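Local coordinates for LIP (Serratia marcescens, PDB 4A1R), which is a membrane-bound lipoprotein component of the bacterial type VI secretion system, and probably takes part in its trans-envelope complex at the outer membrane, at residues Q84-A96 against K104-T116. Residues are numbered along the deposited sequence; the frame is centred on the assembly and turned at random.
Sequences QSALDARYIGVIA and KTWRISLPLPEPT
Leu112 pushes its CD1 methyl beneath the lead-in to strand 91-96 and its first residues, 3.9 Å from Ala89 CB and 3.9 Å from Ile92 CD1, and its CB lies against Arg90 O. That carbonyl is shared: Leu112 N donates to Arg90 O at 2.8 Å from well above the carbonyl plane, and a bridging water gives one hydrogen to Arg90 O and the other to Leu112 O. Five more backbone bonds zip the antiparallel strands together, from Ile92 and Leu110 to the last, Ala96 N to Trp106 O.

On the face carrying Tyr91, Ser109 and Pro111, the tyrosine ring leans across its neighbours on the opposite strand. Tyr91 CE1 sits 3.8 Å from Pro111 CB, while its CD1 comes within 3.3 Å of Ser109 OG, whose hydrogen bond goes to Asp41. Gly93, paired with Ser109, has no side chain to place here. Further along, the CH2 corner of the Trp106 indole sits over one face of the Arg107 guanidinium, 3.4 Å above its plane, and Arg107 NH1 bonds to the carbonyls of Phe44 and Ala47.

The other face is aliphatic. Val94 and Ile108 run side by side, Val94 CB to Ile108 CG1 3.8 Å; a chi1 of 66° sets Ile108 CG1 between its backbone N and carbonyl carbon, where it meets the valine.

Where the first strand begins, Arg90 and Tyr91 share Leu38 as their partner on strand 31-38, a classic beta bulge. In this four-strand antiparallel sheet, strand 91-96 lies between 31-38 and 107-111, the latter an outermost strand. The hairpin's aliphatic face packs on strands 9-16 and 130-138 of the second sheet, making the core of the beta-sandwich, while the tyrosine face turns toward the segment with helices 42-46 and 49-60.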
loop_
_atom_site.group_PDB
_atom_site.type_symbol
_atom_site.label_atom_id
_atom_site.label_comp_id
_atom_site.label_asym_id
_atom_site.label_seq_id
_atom_site.Cartn_x
_atom_site.Cartn_y
_atom_site.Cartn_z
ATOM N N GLN A 84 0.411 5.702 11.603
ATOM C CA GLN A 84 1.412 6.732 11.863
ATOM C C GLN A 84 2.588 6.448 11.001
ATOM O O GLN A 84 2.980 5.285 10.800
ATOM C CB GLN A 84 1.857 6.721 13.334
ATOM C CG GLN A 84 0.790 7.216 14.282
ATOM C CD GLN A 84 1.298 7.340 15.702
ATOM O OE1 GLN A 84 0.913 8.255 16.420
ATOM N NE2 GLN A 84 2.164 6.431 16.112
ATOM N N SER A 85 3.151 7.521 10.464
ATOM C CA SER A 85 4.356 7.401 9.677
ATOM C C SER A 85 5.521 7.369 10.656
ATOM O O SER A 85 5.327 7.203 11.847
ATOM C CB SER A 85 4.452 8.530 8.648
ATOM O OG SER A 85 5.579 8.337 7.810
ATOM N N ALA A 86 6.737 7.477 10.162
ATOM C CA ALA A 86 7.884 7.537 11.052
ATOM C C ALA A 86 8.881 8.451 10.391
ATOM O O ALA A 86 8.758 8.735 9.193
ATOM C CB ALA A 86 8.472 6.160 11.283
ATOM N N LEU A 87 9.855 8.929 11.162
ATOM C CA LEU A 87 10.762 9.946 10.659
ATOM C C LEU A 87 11.456 9.454 9.400
ATOM O O LEU A 87 11.509 10.163 8.393
ATOM C CB LEU A 87 11.792 10.344 11.721
ATOM C CG LEU A 87 12.356 11.773 11.631
ATOM C CD1 LEU A 87 13.163 12.039 10.362
ATOM C CD2 LEU A 87 11.264 12.827 11.792
ATOM N N ASP A 88 11.966 8.228 9.465
ATOM C CA ASP A 88 12.738 7.653 8.365
ATOM C C ASP A 88 11.915 6.817 7.390
ATOM O O ASP A 88 12.468 6.063 6.594
ATOM C CB ASP A 88 13.934 6.852 8.877
ATOM C CG ASP A 88 13.639 6.093 10.142
ATOM O OD1 ASP A 88 12.448 5.902 10.484
ATOM O OD2 ASP A 88 14.621 5.696 10.802
ATOM N N ALA A 89 10.600 6.982 7.423
ATOM C CA ALA A 89 9.758 6.325 6.446
ATOM C C ALA A 89 9.891 7.042 5.107
ATOM O O ALA A 89 9.725 8.245 5.044
ATOM C CB ALA A 89 8.331 6.331 6.918
ATOM N N ARG A 90 10.189 6.304 4.039
ATOM C CA ARG A 90 10.307 6.902 2.693
ATOM C C ARG A 90 9.308 6.349 1.660
ATOM O O ARG A 90 9.060 6.960 0.604
ATOM C CB ARG A 90 11.746 6.772 2.180
ATOM C CG ARG A 90 12.780 7.524 3.012
ATOM C CD ARG A 90 12.479 9.018 3.058
ATOM N NE ARG A 90 13.468 9.766 3.843
ATOM C CZ ARG A 90 13.405 9.981 5.160
ATOM N NH1 ARG A 90 12.395 9.517 5.884
ATOM N NH2 ARG A 90 14.365 10.667 5.766
ATOM N N TYR A 91 8.742 5.188 1.942
ATOM C CA TYR A 91 7.788 4.569 0.996
ATOM C C TYR A 91 6.673 3.837 1.743
ATOM O O TYR A 91 6.910 3.328 2.823
ATOM C CB TYR A 91 8.516 3.558 0.102
ATOM C CG TYR A 91 9.539 4.157 -0.867
ATOM C CD1 TYR A 91 9.141 4.653 -2.108
ATOM C CD2 TYR A 91 10.899 4.200 -0.545
ATOM C CE1 TYR A 91 10.064 5.204 -2.988
ATOM C CE2 TYR A 91 11.831 4.738 -1.420
ATOM C CZ TYR A 91 11.404 5.240 -2.634
ATOM O OH TYR A 91 12.313 5.775 -3.521
ATOM N N ILE A 92 5.474 3.827 1.160
ATOM C CA ILE A 92 4.389 2.883 1.541
ATOM C C ILE A 92 4.307 1.782 0.458
ATOM O O ILE A 92 4.034 2.074 -0.717
ATOM C CB ILE A 92 3.011 3.597 1.673
ATOM C CG1 ILE A 92 3.061 4.739 2.684
ATOM C CG2 ILE A 92 1.872 2.627 2.004
ATOM C CD1 ILE A 92 3.593 4.380 4.053
ATOM N N GLY A 93 4.564 0.531 0.840
ATOM C CA GLY A 93 4.418 -0.607 -0.094
ATOM C C GLY A 93 3.018 -1.200 0.045
ATOM O O GLY A 93 2.485 -1.300 1.154
ATOM N N VAL A 94 2.398 -1.586 -1.062
ATOM C CA VAL A 94 1.055 -2.171 -0.988
ATOM C C VAL A 94 1.143 -3.477 -1.773
ATOM O O VAL A 94 1.722 -3.499 -2.881
ATOM C CB VAL A 94 -0.060 -1.256 -1.559
ATOM C CG1 VAL A 94 -1.445 -1.846 -1.286
ATOM C CG2 VAL A 94 0.022 0.153 -0.983
ATOM N N ILE A 95 0.624 -4.553 -1.176
ATOM C CA ILE A 95 0.600 -5.904 -1.770
ATOM C C ILE A 95 -0.868 -6.344 -1.840
ATOM O O ILE A 95 -1.628 -6.156 -0.884
ATOM C CB ILE A 95 1.389 -6.936 -0.887
ATOM C CG1 ILE A 95 2.861 -6.552 -0.770
ATOM C CG2 ILE A 95 1.271 -8.376 -1.444
ATOM C CD1 ILE A 95 3.666 -7.365 0.223
ATOM N N ALA A 96 -1.288 -6.922 -2.961
ATOM C CA ALA A 96 -2.666 -7.442 -3.092
ATOM C C ALA A 96 -2.483 -8.926 -3.424
ATOM O O ALA A 96 -1.864 -9.240 -4.433
ATOM C CB ALA A 96 -3.380 -6.780 -4.252
ATOM N N LYS A 104 -0.494 -9.708 -13.122
ATOM C CA LYS A 104 -1.191 -8.742 -12.272
ATOM C C LYS A 104 -0.188 -7.834 -11.586
ATOM O O LYS A 104 0.931 -8.258 -11.251
ATOM C CB LYS A 104 -2.058 -9.446 -11.218
ATOM C CG LYS A 104 -3.020 -10.475 -11.771
ATOM C CD LYS A 104 -4.461 -10.058 -11.677
ATOM C CE LYS A 104 -5.381 -11.222 -12.033
ATOM N NZ LYS A 104 -4.603 -12.254 -12.818
ATOM N N THR A 105 -0.569 -6.568 -11.392
ATOM C CA THR A 105 0.264 -5.664 -10.595
ATOM C C THR A 105 -0.134 -5.901 -9.133
ATOM O O THR A 105 -1.039 -5.244 -8.597
ATOM C CB THR A 105 0.085 -4.177 -11.034
ATOM O OG1 THR A 105 0.324 -4.076 -12.449
ATOM C CG2 THR A 105 1.083 -3.253 -10.287
ATOM N N TRP A 106 0.519 -6.885 -8.515
ATOM C CA TRP A 106 0.170 -7.297 -7.147
ATOM C C TRP A 106 0.932 -6.534 -6.100
ATOM O O TRP A 106 0.678 -6.695 -4.895
ATOM C CB TRP A 106 0.385 -8.811 -6.959
ATOM C CG TRP A 106 1.750 -9.350 -7.324
ATOM C CD1 TRP A 106 2.096 -9.990 -8.520
ATOM C CD2 TRP A 106 2.979 -9.393 -6.504
ATOM N NE1 TRP A 106 3.393 -10.395 -8.496
ATOM C CE2 TRP A 106 3.988 -10.061 -7.326
ATOM C CE3 TRP A 106 3.326 -8.975 -5.206
ATOM C CZ2 TRP A 106 5.285 -10.279 -6.868
ATOM C CZ3 TRP A 106 4.643 -9.187 -4.766
ATOM C CH2 TRP A 106 5.601 -9.814 -5.578
ATOM N N ARG A 107 1.910 -5.741 -6.527
ATOM C CA ARG A 107 2.670 -4.854 -5.591
ATOM C C ARG A 107 2.861 -3.451 -6.176
ATOM O O ARG A 107 3.156 -3.296 -7.391
ATOM C CB ARG A 107 4.014 -5.503 -5.273
ATOM C CG ARG A 107 5.238 -4.621 -5.175
ATOM C CD ARG A 107 6.521 -5.462 -5.089
ATOM N NE ARG A 107 6.826 -6.193 -6.326
ATOM C CZ ARG A 107 7.702 -7.191 -6.424
ATOM N NH1 ARG A 107 8.415 -7.587 -5.361
ATOM N NH2 ARG A 107 7.873 -7.800 -7.596
ATOM N N ILE A 108 2.681 -2.429 -5.331
ATOM C CA ILE A 108 3.068 -1.060 -5.703
ATOM C C ILE A 108 3.817 -0.404 -4.540
ATOM O O ILE A 108 3.615 -0.753 -3.367
ATOM C CB ILE A 108 1.878 -0.164 -6.154
ATOM C CG1 ILE A 108 0.895 0.120 -4.992
ATOM C CG2 ILE A 108 1.207 -0.658 -7.444
ATOM C CD1 ILE A 108 -0.297 0.998 -5.341
ATOM N N SER A 109 4.708 0.517 -4.880
ATOM C CA SER A 109 5.442 1.335 -3.912
ATOM C C SER A 109 5.070 2.792 -4.127
ATOM O O SER A 109 5.141 3.299 -5.251
ATOM C CB SER A 109 6.932 1.174 -4.131
ATOM O OG SER A 109 7.644 1.857 -3.111
ATOM N N LEU A 110 4.664 3.468 -3.061
ATOM C CA LEU A 110 4.343 4.884 -3.139
ATOM C C LEU A 110 5.371 5.696 -2.344
ATOM O O LEU A 110 5.488 5.515 -1.122
ATOM C CB LEU A 110 2.950 5.133 -2.577
ATOM C CG LEU A 110 1.796 4.332 -3.176
ATOM C CD1 LEU A 110 0.604 4.479 -2.240
ATOM C CD2 LEU A 110 1.440 4.749 -4.608
ATOM N N PRO A 111 6.120 6.594 -3.025
ATOM C CA PRO A 111 7.084 7.433 -2.327
ATOM C C PRO A 111 6.379 8.439 -1.435
ATOM O O PRO A 111 5.425 9.100 -1.864
ATOM C CB PRO A 111 7.819 8.174 -3.469
ATOM C CG PRO A 111 7.480 7.421 -4.715
ATOM C CD PRO A 111 6.097 6.892 -4.468
ATOM N N LEU A 112 6.847 8.517 -0.195
ATOM C CA LEU A 112 6.439 9.562 0.722
ATOM C C LEU A 112 7.213 10.839 0.423
ATOM O O LEU A 112 8.322 10.787 -0.108
ATOM C CB LEU A 112 6.716 9.121 2.147
ATOM C CG LEU A 112 5.684 8.105 2.625
ATOM C CD1 LEU A 112 6.240 7.190 3.718
ATOM C CD2 LEU A 112 4.442 8.794 3.135
ATOM N N PRO A 113 6.639 11.996 0.761
ATOM C CA PRO A 113 7.373 13.221 0.447
ATOM C C PRO A 113 8.661 13.308 1.248
ATOM O O PRO A 113 8.740 12.767 2.361
ATOM C CB PRO A 113 6.410 14.334 0.875
ATOM C CG PRO A 113 5.439 13.678 1.814
ATOM C CD PRO A 113 5.301 12.270 1.307
ATOM N N GLU A 114 9.665 13.958 0.664
ATOM C CA GLU A 114 10.905 14.284 1.369
ATOM C C GLU A 114 10.861 15.721 1.919
ATOM O O GLU A 114 9.985 16.502 1.524
ATOM C CB GLU A 114 12.111 14.066 0.445
ATOM C CG GLU A 114 12.815 12.733 0.678
ATOM C CD GLU A 114 13.539 12.194 -0.545
ATOM O OE1 GLU A 114 13.203 12.597 -1.685
ATOM O OE2 GLU A 114 14.444 11.352 -0.354
ATOM N N PRO A 115 11.788 16.061 2.844
ATOM C CA PRO A 115 12.011 17.396 3.415
ATOM C C PRO A 115 11.557 18.583 2.542
ATOM O O PRO A 115 10.748 19.402 2.993
ATOM C CB PRO A 115 13.539 17.431 3.603
ATOM C CG PRO A 115 14.014 16.012 3.390
ATOM C CD PRO A 115 12.802 15.133 3.356
ATOM N N THR A 116 12.076 18.669 1.316
ATOM C CA THR A 116 11.714 19.733 0.372
ATOM C C THR A 116 10.209 19.949 0.300
ATOM O O THR A 116 9.717 21.069 0.452
ATOM C CB THR A 116 12.170 19.394 -1.066
ATOM O OG1 THR A 116 13.585 19.198 -1.093
ATOM C CG2 THR A 116 11.779 20.511 -2.049
HETATM O O HOH W 1 10.102 9.191 -1.092
#